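Local coordinates for protein ricin B-related lectin (Polyporus squamosus, PDB 5MUA) that probably binds galactose-containing glycans through a ricin-type beta-trefoil lectin domain and carries a papain-like cysteine protease domain whose activation depends on calcium, at residues B[165-170]-B[240-245]; B[206-211]-B[247-252]; B[253-256]-B[260-263]. All coordinates share one frame; numbering follows the deposited sequence. Where two conformers were deposited one is given.

Contact 1. Residues B[165-170]-B[240-245]. With E64 (N-[N-[1-hydroxycarboxyethyl-carbonyl]leucylamino-butyl]-guanidine), chain K.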
loop_
_atom_site.group_PDB
_atom_site.type_symbol
_atom_site.label_atom_id
_atom_site.label_comp_id
_atom_site.label_asym_id
_atom_site.label_seq_id
_atom_site.Cartn_x
_atom_site.Cartn_y
_atom_site.Cartn_z
ATOM N N ALA B 165 -3.229 -10.877 20.713
ATOM C CA ALA B 165 -4.292 -10.369 19.799
ATOM C C ALA B 165 -4.444 -11.274 18.569
ATOM O O ALA B 165 -4.859 -10.762 17.525
ATOM C CB ALA B 165 -3.922 -8.933 19.392
ATOM N N LEU B 166 -4.072 -12.557 18.653
ATOM C CA LEU B 166 -4.099 -13.450 17.502
ATOM C C LEU B 166 -5.125 -14.568 17.671
ATOM O O LEU B 166 -5.346 -15.071 18.780
ATOM C CB LEU B 166 -2.774 -14.142 17.339
ATOM C CG LEU B 166 -1.598 -13.216 17.367
ATOM C CD1 LEU B 166 -0.349 -14.081 17.273
ATOM C CD2 LEU B 166 -1.637 -12.151 16.310
ATOM N N ARG B 167 -5.728 -14.955 16.558
ATOM C CA ARG B 167 -6.480 -16.183 16.446
ATOM C C ARG B 167 -5.512 -17.353 16.327
ATOM O O ARG B 167 -4.348 -17.177 15.961
ATOM C CB ARG B 167 -7.363 -16.139 15.153
ATOM C CG ARG B 167 -8.410 -15.023 15.184
ATOM C CD ARG B 167 -9.073 -14.725 13.814
ATOM N NE ARG B 167 -9.390 -15.971 13.129
ATOM C CZ ARG B 167 -10.571 -16.569 13.115
ATOM N NH1 ARG B 167 -11.623 -16.024 13.709
ATOM N NH2 ARG B 167 -10.698 -17.731 12.496
ATOM N N GLN B 168 -6.029 -18.545 16.549
ATOM C CA GLN B 168 -5.290 -19.820 16.407
ATOM C C GLN B 168 -4.784 -20.046 15.037
ATOM O O GLN B 168 -3.739 -20.648 14.848
ATOM C CB GLN B 168 -6.140 -21.068 16.826
ATOM C CG GLN B 168 -6.478 -21.117 18.292
ATOM C CD GLN B 168 -6.773 -22.537 18.914
ATOM O OE1 GLN B 168 -7.667 -23.307 18.486
ATOM N NE2 GLN B 168 -6.005 -22.855 19.971
ATOM N N ASP B 169 -5.517 -19.542 14.057
ATOM C CA ASP B 169 -5.162 -19.713 12.685
ATOM C C ASP B 169 -4.324 -18.587 12.091
ATOM O O ASP B 169 -4.101 -18.535 10.847
ATOM C CB ASP B 169 -6.450 -19.954 11.841
ATOM C CG ASP B 169 -7.392 -18.762 11.809
ATOM O OD1 ASP B 169 -7.198 -17.723 12.466
ATOM O OD2 ASP B 169 -8.421 -18.825 11.085
ATOM N N PHE B 170 -3.798 -17.727 12.959
ATOM C CA PHE B 170 -3.044 -16.560 12.503
ATOM C C PHE B 170 -1.859 -17.009 11.678
ATOM O O PHE B 170 -1.131 -17.915 12.076
ATOM C CB PHE B 170 -2.444 -15.830 13.682
ATOM C CG PHE B 170 -1.640 -14.612 13.313
ATOM C CD1 PHE B 170 -2.263 -13.511 12.828
ATOM C CD2 PHE B 170 -0.284 -14.568 13.533
ATOM C CE1 PHE B 170 -1.565 -12.360 12.472
ATOM C CE2 PHE B 170 0.412 -13.428 13.260
ATOM C CZ PHE B 170 -0.217 -12.310 12.708
ATOM N N PHE B 240 -5.506 -8.294 9.295
ATOM C CA PHE B 240 -6.931 -8.565 9.151
ATOM C C PHE B 240 -7.301 -9.408 10.365
ATOM O O PHE B 240 -6.653 -10.442 10.685
ATOM C CB PHE B 240 -7.212 -9.415 7.900
ATOM C CG PHE B 240 -7.060 -8.718 6.590
ATOM C CD1 PHE B 240 -6.636 -7.398 6.448
ATOM C CD2 PHE B 240 -7.455 -9.416 5.440
ATOM C CE1 PHE B 240 -6.540 -6.806 5.213
ATOM C CE2 PHE B 240 -7.374 -8.810 4.181
ATOM C CZ PHE B 240 -6.903 -7.510 4.080
ATOM N N GLY B 241 -8.347 -8.984 11.049
ATOM C CA GLY B 241 -8.838 -9.737 12.187
ATOM C C GLY B 241 -10.350 -9.701 12.283
ATOM O O GLY B 241 -11.020 -9.021 11.500
ATOM N N SER B 242 -10.855 -10.454 13.247
ATOM C CA SER B 242 -12.275 -10.556 13.423
ATOM C C SER B 242 -12.660 -10.740 14.837
ATOM O O SER B 242 -11.878 -11.182 15.694
ATOM C CB SER B 242 -12.824 -11.706 12.601
ATOM O OG SER B 242 -12.236 -12.933 12.962
ATOM N N LYS B 243 -13.932 -10.488 15.068
ATOM C CA LYS B 243 -14.533 -11.015 16.296
ATOM C C LYS B 243 -15.934 -11.465 15.965
ATOM O O LYS B 243 -16.344 -11.379 14.820
ATOM C CB LYS B 243 -14.498 -9.939 17.345
ATOM C CG LYS B 243 -14.844 -8.602 16.825
ATOM C CD LYS B 243 -14.735 -7.593 17.891
ATOM C CE LYS B 243 -15.173 -6.236 17.371
ATOM N NZ LYS B 243 -15.069 -5.223 18.448
ATOM N N SER B 244 -16.698 -11.879 16.966
ATOM C CA SER B 244 -18.084 -12.349 16.668
ATOM C C SER B 244 -18.950 -11.317 15.894
ATOM O O SER B 244 -19.795 -11.710 15.082
ATOM C CB SER B 244 -18.781 -12.883 17.921
ATOM O OG SER B 244 -19.147 -11.792 18.754
ATOM N N SER B 245 -18.728 -10.031 16.094
ATOM C CA SER B 245 -19.516 -9.006 15.433
ATOM C C SER B 245 -19.077 -8.483 14.041
ATOM O O SER B 245 -19.799 -7.670 13.456
ATOM C CB SER B 245 -19.626 -7.876 16.387
ATOM O OG SER B 245 -18.339 -7.399 16.611
HETATM C C1 E64 K . -14.315 -2.053 7.564
HETATM O O1 E64 K . -14.481 -1.168 6.729
HETATM O O2 E64 K . -14.477 -1.887 8.816
HETATM C C2 E64 K . -13.785 -3.355 7.118
HETATM C C3 E64 K . -14.514 -3.801 5.850
HETATM O O3 E64 K . -15.770 -4.100 6.438
HETATM C C4 E64 K . -13.928 -5.022 5.241
HETATM O O4 E64 K . -13.204 -4.960 4.302
HETATM N N1 E64 K . -14.148 -6.154 5.827
HETATM C C6 E64 K . -13.652 -7.446 5.376
HETATM C C7 E64 K . -12.507 -8.114 6.112
HETATM C C8 E64 K . -11.297 -7.220 6.344
HETATM C C9 E64 K . -10.529 -7.025 5.035
HETATM C C10 E64 K . -10.455 -7.877 7.352
HETATM C C11 E64 K . -14.697 -8.416 4.870
HETATM O O5 E64 K . -15.248 -9.093 5.723
HETATM N N2 E64 K . -14.997 -8.525 3.599
HETATM C C12 E64 K . -15.845 -9.592 3.032
HETATM C C13 E64 K . -15.034 -10.427 2.049
HETATM C C14 E64 K . -15.842 -11.483 1.251
HETATM C C15 E64 K . -15.267 -12.878 1.484
HETATM N N3 E64 K . -15.764 -13.772 0.433
HETATM C C16 E64 K . -15.370 -15.016 0.219
HETATM N N4 E64 K . -14.556 -15.642 1.090
HETATM N N5 E64 K . -15.765 -15.636 -0.941
HETATM O O HOH W 1 -11.831 -13.946 15.836
#
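The guanidinium of R167 has the D169 carboxylate at its edge, near its plane, and S242 OG coming in obliquely, 3.2 Å from R167 NH1. One face of the F240 ring carries the branched leucyl side chain of the inhibitor E64, whose C9 stands 3.6 Å above the plane over the ring centre. F170 offers a face to L166 CD2, placed in the same way over its middle.

An arginine can be aimed at a distant strand by fixing it close to home, and R167 is a clear case. It grips D169 side-on in a salt bridge, one nitrogen to each oxygen: R167 NE donates to D169 OD1 at 2.9 Å, and R167 NH2 to D169 OD2 at the same length but almost straight (175°). The bend of the arginine chain at chi3 (43°) swings the guanidinium round to the D169 carboxylate, next to the type I turn from R167 to F170, itself closed by the backbone bond from F170 N to R167 O. With NE and NH2 engaged, NH1 faces the other segment. It donates to a water at 3.0 Å, and this water passes a hydrogen to the backbone carbonyl of S242, 2.8 Å from S242 O. The link across the segments is therefore small, polar and partly water-mediated, as suits its place at the surface.

Strand 280-285 supplies the connecting framework: A165 and R167 bond through their backbones to A281, and F240 to Y282 and F283. On the other flank of strand 233-243, G241 pairs with H248 of strand 246-255, while L285 of the second subunit packs on F240.

Contact 2. Residues B[206-211]-B[247-252]. With CA (calcium ion), chain H; CA (calcium ion), chain I; E64 (N-[N-[1-hydroxycarboxyethyl-carbonyl]leucylamino-butyl]-guanidine), chain K.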
loop_
_atom_site.group_PDB
_atom_site.type_symbol
_atom_site.label_atom_id
_atom_site.label_comp_id
_atom_site.label_asym_id
_atom_site.label_seq_id
_atom_site.Cartn_x
_atom_site.Cartn_y
_atom_site.Cartn_z
ATOM N N PHE B 206 -13.605 1.890 -0.911
ATOM C CA PHE B 206 -12.601 2.455 -0.023
ATOM C C PHE B 206 -12.996 2.270 1.436
ATOM O O PHE B 206 -13.416 3.162 2.128
ATOM C CB PHE B 206 -12.287 3.905 -0.352
ATOM C CG PHE B 206 -10.877 4.245 -0.004
ATOM C CD1 PHE B 206 -9.838 3.944 -0.895
ATOM C CD2 PHE B 206 -10.585 4.810 1.203
ATOM C CE1 PHE B 206 -8.509 4.214 -0.615
ATOM C CE2 PHE B 206 -9.233 5.052 1.518
ATOM C CZ PHE B 206 -8.214 4.769 0.623
ATOM N N ASP B 207 -12.790 1.041 1.890
ATOM C CA ASP B 207 -13.174 0.534 3.179
ATOM C C ASP B 207 -11.920 0.069 3.994
ATOM O O ASP B 207 -10.793 0.460 3.643
ATOM C CB ASP B 207 -14.368 -0.387 3.127
ATOM C CG ASP B 207 -14.135 -1.646 2.293
ATOM O OD1 ASP B 207 -13.050 -1.720 1.623
ATOM O OD2 ASP B 207 -14.964 -2.588 2.442
ATOM N N CYS B 208 -12.106 -0.656 5.103
ATOM C CA CYS B 208 -10.996 -0.795 6.052
ATOM C C CYS B 208 -9.776 -1.397 5.349
ATOM O O CYS B 208 -8.642 -0.954 5.599
ATOM C CB CYS B 208 -11.353 -1.663 7.200
ATOM S SG CYS B 208 -11.944 -3.345 6.883
ATOM N N ASP B 209 -9.979 -2.367 4.464
ATOM C CA ASP B 209 -8.855 -2.918 3.782
ATOM C C ASP B 209 -8.051 -1.858 3.039
ATOM O O ASP B 209 -6.815 -1.940 2.996
ATOM C CB ASP B 209 -9.207 -4.116 2.900
ATOM C CG ASP B 209 -10.202 -3.784 1.762
ATOM O OD1 ASP B 209 -9.755 -3.346 0.680
ATOM O OD2 ASP B 209 -11.424 -3.927 2.037
ATOM N N ASP B 210 -8.715 -0.892 2.450
ATOM C CA ASP B 210 -8.046 0.116 1.647
ATOM C C ASP B 210 -7.292 1.112 2.550
ATOM O O ASP B 210 -6.172 1.451 2.287
ATOM C CB ASP B 210 -9.044 0.814 0.745
ATOM C CG ASP B 210 -9.696 -0.165 -0.186
ATOM O OD1 ASP B 210 -8.965 -0.664 -1.071
ATOM O OD2 ASP B 210 -10.866 -0.509 0.071
ATOM N N PHE B 211 -7.946 1.543 3.634
ATOM C CA PHE B 211 -7.280 2.412 4.593
ATOM C C PHE B 211 -6.017 1.757 5.093
ATOM O O PHE B 211 -4.983 2.448 5.120
ATOM C CB PHE B 211 -8.179 2.746 5.770
ATOM C CG PHE B 211 -9.234 3.784 5.450
ATOM C CD1 PHE B 211 -8.956 5.138 5.571
ATOM C CD2 PHE B 211 -10.487 3.397 4.966
ATOM C CE1 PHE B 211 -9.886 6.088 5.235
ATOM C CE2 PHE B 211 -11.446 4.345 4.649
ATOM C CZ PHE B 211 -11.125 5.706 4.758
ATOM N N ALA B 247 -15.460 -8.293 10.874
ATOM C CA ALA B 247 -14.044 -8.362 10.561
ATOM C C ALA B 247 -13.512 -7.017 10.164
ATOM O O ALA B 247 -14.248 -6.196 9.574
ATOM C CB ALA B 247 -13.786 -9.391 9.494
ATOM N N HIS B 248 -12.197 -6.783 10.413
ATOM C CA HIS B 248 -11.670 -5.413 10.225
ATOM C C HIS B 248 -10.216 -5.506 9.902
ATOM O O HIS B 248 -9.552 -6.410 10.401
ATOM C CB HIS B 248 -11.853 -4.597 11.557
ATOM C CG HIS B 248 -11.600 -3.120 11.462
ATOM N ND1 HIS B 248 -12.360 -2.238 10.721
ATOM C CD2 HIS B 248 -10.689 -2.359 12.080
ATOM C CE1 HIS B 248 -11.903 -1.016 10.853
ATOM N NE2 HIS B 248 -10.869 -1.067 11.667
ATOM N N ALA B 249 -9.766 -4.537 9.095
ATOM C CA ALA B 249 -8.383 -4.345 8.729
ATOM C C ALA B 249 -7.826 -3.136 9.407
ATOM O O ALA B 249 -8.476 -2.114 9.474
ATOM C CB ALA B 249 -8.185 -4.199 7.207
ATOM N N TYR B 250 -6.573 -3.251 9.873
ATOM C CA TYR B 250 -5.963 -2.182 10.690
ATOM C C TYR B 250 -4.471 -2.392 10.654
ATOM O O TYR B 250 -3.951 -3.361 10.016
ATOM C CB TYR B 250 -6.485 -2.196 12.182
ATOM C CG TYR B 250 -6.581 -3.579 12.772
ATOM C CD1 TYR B 250 -7.639 -4.441 12.429
ATOM C CD2 TYR B 250 -5.615 -4.075 13.624
ATOM C CE1 TYR B 250 -7.715 -5.745 12.909
ATOM C CE2 TYR B 250 -5.669 -5.391 14.121
ATOM C CZ TYR B 250 -6.725 -6.223 13.791
ATOM O OH TYR B 250 -6.781 -7.503 14.274
ATOM N N ASN B 251 -3.770 -1.446 11.228
ATOM C CA ASN B 251 -2.308 -1.488 11.203
ATOM C C ASN B 251 -1.748 -1.750 12.623
ATOM O O ASN B 251 -2.463 -1.706 13.617
ATOM C CB ASN B 251 -1.761 -0.180 10.646
ATOM C CG ASN B 251 -2.203 0.072 9.203
ATOM O OD1 ASN B 251 -3.047 0.921 8.927
ATOM N ND2 ASN B 251 -1.621 -0.666 8.296
ATOM N N TRP B 252 -0.440 -1.999 12.696
ATOM C CA TRP B 252 0.173 -2.332 13.948
ATOM C C TRP B 252 1.663 -2.049 13.922
ATOM O O TRP B 252 2.299 -2.016 12.847
ATOM C CB TRP B 252 -0.054 -3.743 14.353
ATOM C CG TRP B 252 0.519 -4.803 13.412
ATOM C CD1 TRP B 252 -0.121 -5.365 12.329
ATOM C CD2 TRP B 252 1.788 -5.461 13.510
ATOM N NE1 TRP B 252 0.713 -6.317 11.736
ATOM C CE2 TRP B 252 1.864 -6.412 12.472
ATOM C CE3 TRP B 252 2.886 -5.325 14.377
ATOM C CZ2 TRP B 252 2.997 -7.158 12.240
ATOM C CZ3 TRP B 252 3.985 -6.118 14.171
ATOM C CH2 TRP B 252 4.031 -7.033 13.131
HETATM CA CA CA H . -11.916 -2.674 -0.201
HETATM CA CA CA I . -13.638 -4.652 2.085
HETATM C C1 E64 K . -14.315 -2.053 7.564
HETATM O O1 E64 K . -14.481 -1.168 6.729
HETATM O O2 E64 K . -14.477 -1.887 8.816
HETATM C C2 E64 K . -13.785 -3.355 7.118
HETATM C C3 E64 K . -14.514 -3.801 5.850
HETATM O O3 E64 K . -15.770 -4.100 6.438
HETATM C C4 E64 K . -13.928 -5.022 5.241
HETATM O O4 E64 K . -13.204 -4.960 4.302
HETATM N N1 E64 K . -14.148 -6.154 5.827
HETATM C C6 E64 K . -13.652 -7.446 5.376
HETATM C C7 E64 K . -12.507 -8.114 6.112
HETATM C C8 E64 K . -11.297 -7.220 6.344
HETATM C C9 E64 K . -10.529 -7.025 5.035
HETATM C C10 E64 K . -10.455 -7.877 7.352
HETATM C C11 E64 K . -14.697 -8.416 4.870
HETATM O O5 E64 K . -15.248 -9.093 5.723
HETATM N N2 E64 K . -14.997 -8.525 3.599
HETATM C C12 E64 K . -15.845 -9.592 3.032
HETATM C C13 E64 K . -15.034 -10.427 2.049
HETATM C C14 E64 K . -15.842 -11.483 1.251
HETATM C C15 E64 K . -15.267 -12.878 1.484
HETATM N N3 E64 K . -15.764 -13.772 0.433
HETATM C C16 E64 K . -15.370 -15.016 0.219
HETATM N N4 E64 K . -14.556 -15.642 1.090
HETATM N N5 E64 K . -15.765 -15.636 -0.941
HETATM O O HOH W 2 -10.489 -2.452 -2.233
HETATM O O HOH W 3 -15.917 -5.660 2.557
#
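D209 packs against A249 and sends its carboxylate the other way, to two calcium ions at once: D209 OD2 lies 2.6 Å from the calcium of chain H and 2.3 Å from that of chain I. D209 OD1 also binds the first ion, so the group is chelating and bridging together. D207 spans the same pair with one oxygen to each ion. D210 OD2 joins the first calcium and in addition accepts D207 N at 3.1 Å through its anti lone pair, a bond that steadies this ligand. E204 and, from the second subunit, S175 and D176 add further ligands.

This acidic cluster sits at the N-terminal end of helix 208-226, where C208 lies against H248, its sulfur placed obliquely to the imidazole, in the cysteine-on-helix, histidine-on-strand arrangement of papain-like proteases. C208 SG is covalently joined to E64 C2 at 1.9 Å, which marks it as the reactive thiol. A chi1 of 56° sets the sulfur between the backbone N and the carbonyl carbon, beside the strand and 3.3 Å from A249 N.

The inhibitor's carboxylate is held from both segments. H248 ND1 donates to E64 O2 at 2.9 Å in the plane of the imidazole, at its edge; the other oxygen, E64 O1, accepts the helix-end amide C208 N at 2.9 Å. NE2 of H248 is hydrogen-bonded to E266; with the bond at ND1, this holds the ring's rotation at both nitrogens. Further along the inhibitor, E64 O4 coordinates the calcium of chain I directly. A249 CB rests 3.7 Å from D209 CA, a close approach of strand 246-255 to the first turn of the helix.

Contact 3. Residues B[253-256]-B[260-263]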
loop_
_atom_site.group_PDB
_atom_site.type_symbol
_atom_site.label_atom_id
_atom_site.label_comp_id
_atom_site.label_asym_id
_atom_site.label_seq_id
_atom_site.Cartn_x
_atom_site.Cartn_y
_atom_site.Cartn_z
ATOM N N PHE B 253 2.194 -1.914 15.125
ATOM C CA PHE B 253 3.536 -1.458 15.339
ATOM C C PHE B 253 4.064 -2.073 16.637
ATOM O O PHE B 253 3.303 -2.671 17.457
ATOM C CB PHE B 253 3.521 0.080 15.530
ATOM C CG PHE B 253 3.062 0.846 14.317
ATOM C CD1 PHE B 253 3.936 1.078 13.255
ATOM C CD2 PHE B 253 1.799 1.338 14.238
ATOM C CE1 PHE B 253 3.496 1.712 12.084
ATOM C CE2 PHE B 253 1.356 2.020 13.104
ATOM C CZ PHE B 253 2.211 2.214 12.034
ATOM N N VAL B 254 5.358 -1.863 16.855
ATOM C CA VAL B 254 5.924 -2.097 18.197
ATOM C C VAL B 254 6.378 -0.787 18.702
ATOM O O VAL B 254 6.574 0.157 17.966
ATOM C CB VAL B 254 7.008 -3.209 18.278
ATOM C CG1 VAL B 254 6.513 -4.513 17.703
ATOM C CG2 VAL B 254 8.280 -2.844 17.566
ATOM N N GLU B 255 6.511 -0.709 20.024
ATOM C CA GLU B 255 6.732 0.541 20.713
ATOM C C GLU B 255 8.228 0.704 20.923
ATOM O O GLU B 255 8.896 -0.225 21.326
ATOM C CB GLU B 255 6.062 0.487 22.122
ATOM C CG GLU B 255 4.534 0.568 22.130
ATOM C CD GLU B 255 4.070 1.940 21.732
ATOM O OE1 GLU B 255 4.730 2.939 22.063
ATOM O OE2 GLU B 255 3.035 2.042 21.126
ATOM N N ARG B 256 8.722 1.913 20.725
ATOM C CA ARG B 256 10.081 2.214 21.148
ATOM C C ARG B 256 10.431 2.009 22.582
ATOM O O ARG B 256 11.521 1.530 22.869
ATOM C CB ARG B 256 10.488 3.588 20.737
ATOM C CG ARG B 256 11.418 3.404 19.564
ATOM C CD ARG B 256 11.916 4.699 19.235
ATOM N NE ARG B 256 12.111 4.865 17.826
ATOM C CZ ARG B 256 12.611 5.984 17.359
ATOM N NH1 ARG B 256 13.024 6.910 18.260
ATOM N NH2 ARG B 256 12.784 6.125 16.055
ATOM N N SER B 260 8.542 -5.358 22.864
ATOM C CA SER B 260 7.661 -6.531 22.978
ATOM C C SER B 260 6.192 -6.143 22.969
ATOM O O SER B 260 5.331 -7.004 22.885
ATOM C CB SER B 260 7.971 -7.307 24.255
ATOM O OG SER B 260 9.219 -7.902 24.151
ATOM N N THR B 261 5.869 -4.861 23.025
ATOM C CA THR B 261 4.466 -4.447 23.044
ATOM C C THR B 261 4.016 -4.232 21.581
ATOM O O THR B 261 4.586 -3.362 20.914
ATOM C CB THR B 261 4.301 -3.102 23.795
ATOM O OG1 THR B 261 4.811 -3.253 25.127
ATOM C CG2 THR B 261 2.839 -2.606 23.865
ATOM N N VAL B 262 2.986 -4.955 21.139
ATOM C CA VAL B 262 2.314 -4.674 19.869
ATOM C C VAL B 262 1.187 -3.648 20.089
ATOM O O VAL B 262 0.313 -3.850 20.919
ATOM C CB VAL B 262 1.849 -5.967 19.198
ATOM C CG1 VAL B 262 1.178 -5.598 17.902
ATOM C CG2 VAL B 262 3.039 -6.937 18.971
ATOM N N THR B 263 1.225 -2.544 19.371
ATOM C CA THR B 263 0.233 -1.495 19.481
ATOM C C THR B 263 -0.530 -1.478 18.145
ATOM O O THR B 263 0.048 -1.756 17.118
ATOM C CB THR B 263 0.894 -0.159 19.719
ATOM O OG1 THR B 263 1.547 -0.232 20.990
ATOM C CG2 THR B 263 -0.138 0.950 19.893
#
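Pairing of neighbouring antiparallel strands is the essence of this contact, which belongs to the beta hairpin formed by strands 246-255 and 261-266, close to its connecting turn. F253 and T263 form a hydrogen-bonded pair: F253 N donates to T263 O at 2.9 Å, and T263 N returns a bond to F253 O at 2.8 Å. The following pair, V254 with V262, is non-hydrogen-bonded; here the backbones are joined by CA-H...O contacts, such as V254 CA to T261 O at 3.3 Å. Toward the turn the ladder weakens: E255 N reaches T261 O only in a weak bond of 3.4 Å. The short strand segments are also well away from exactly antiparallel, with 131° between their directions.

Side chains add a second tie that runs diagonally from E255 to T263. The bend of E255 at chi2 (-70°) brings its carboxylate back over the opposite strand, where it crosses the T263 side chain at about a right angle. T263 OG1 donates to E255 OE2 at 2.7 Å, and the carboxylate oxygen accepts with its anti lone pair. That same oxygen also forms a salt bridge with R184, so a hydroxyl and a guanidinium share it, and the negative charge is probably well stabilised. On the way, E255 CG passes the methyl of T261, 4.0 Å from T261 CG2. The valines touch more lightly, V254 CG1 lying 4.4 Å from V262 CG2.

The hairpin is flanked by helices on its two faces. F253 and T263 look to helix 184-194, through I187 and R184, whereas V254 and V262 both pack on T159 of helix 153-162; strand 233-243 adjoins F253 and V254 through C236 and L235.

How the contacts relate
Contacts 2 and 3 are buried and draw on successive parts of strand 246-255, whereas contact 1 lies at the surface on the adjoining strand 233-243. Place and chemistry go together. Contact 1 reaches across through an arginine, held by its own salt bridge, and a water; contact 2, at a helix start, combines close packing with bound calcium ions and, here, a covalently attached inhibitor; contact 3 is mostly backbone pairing away from the annotated sites. Contacts 1 and 2 meet where F240 packs on A249, and both touch E64, one through an aromatic face and the other through the covalent bond and the inhibitor's carboxylate. Contact 2 passes into contact 3 where W252 packs against V262 and T263.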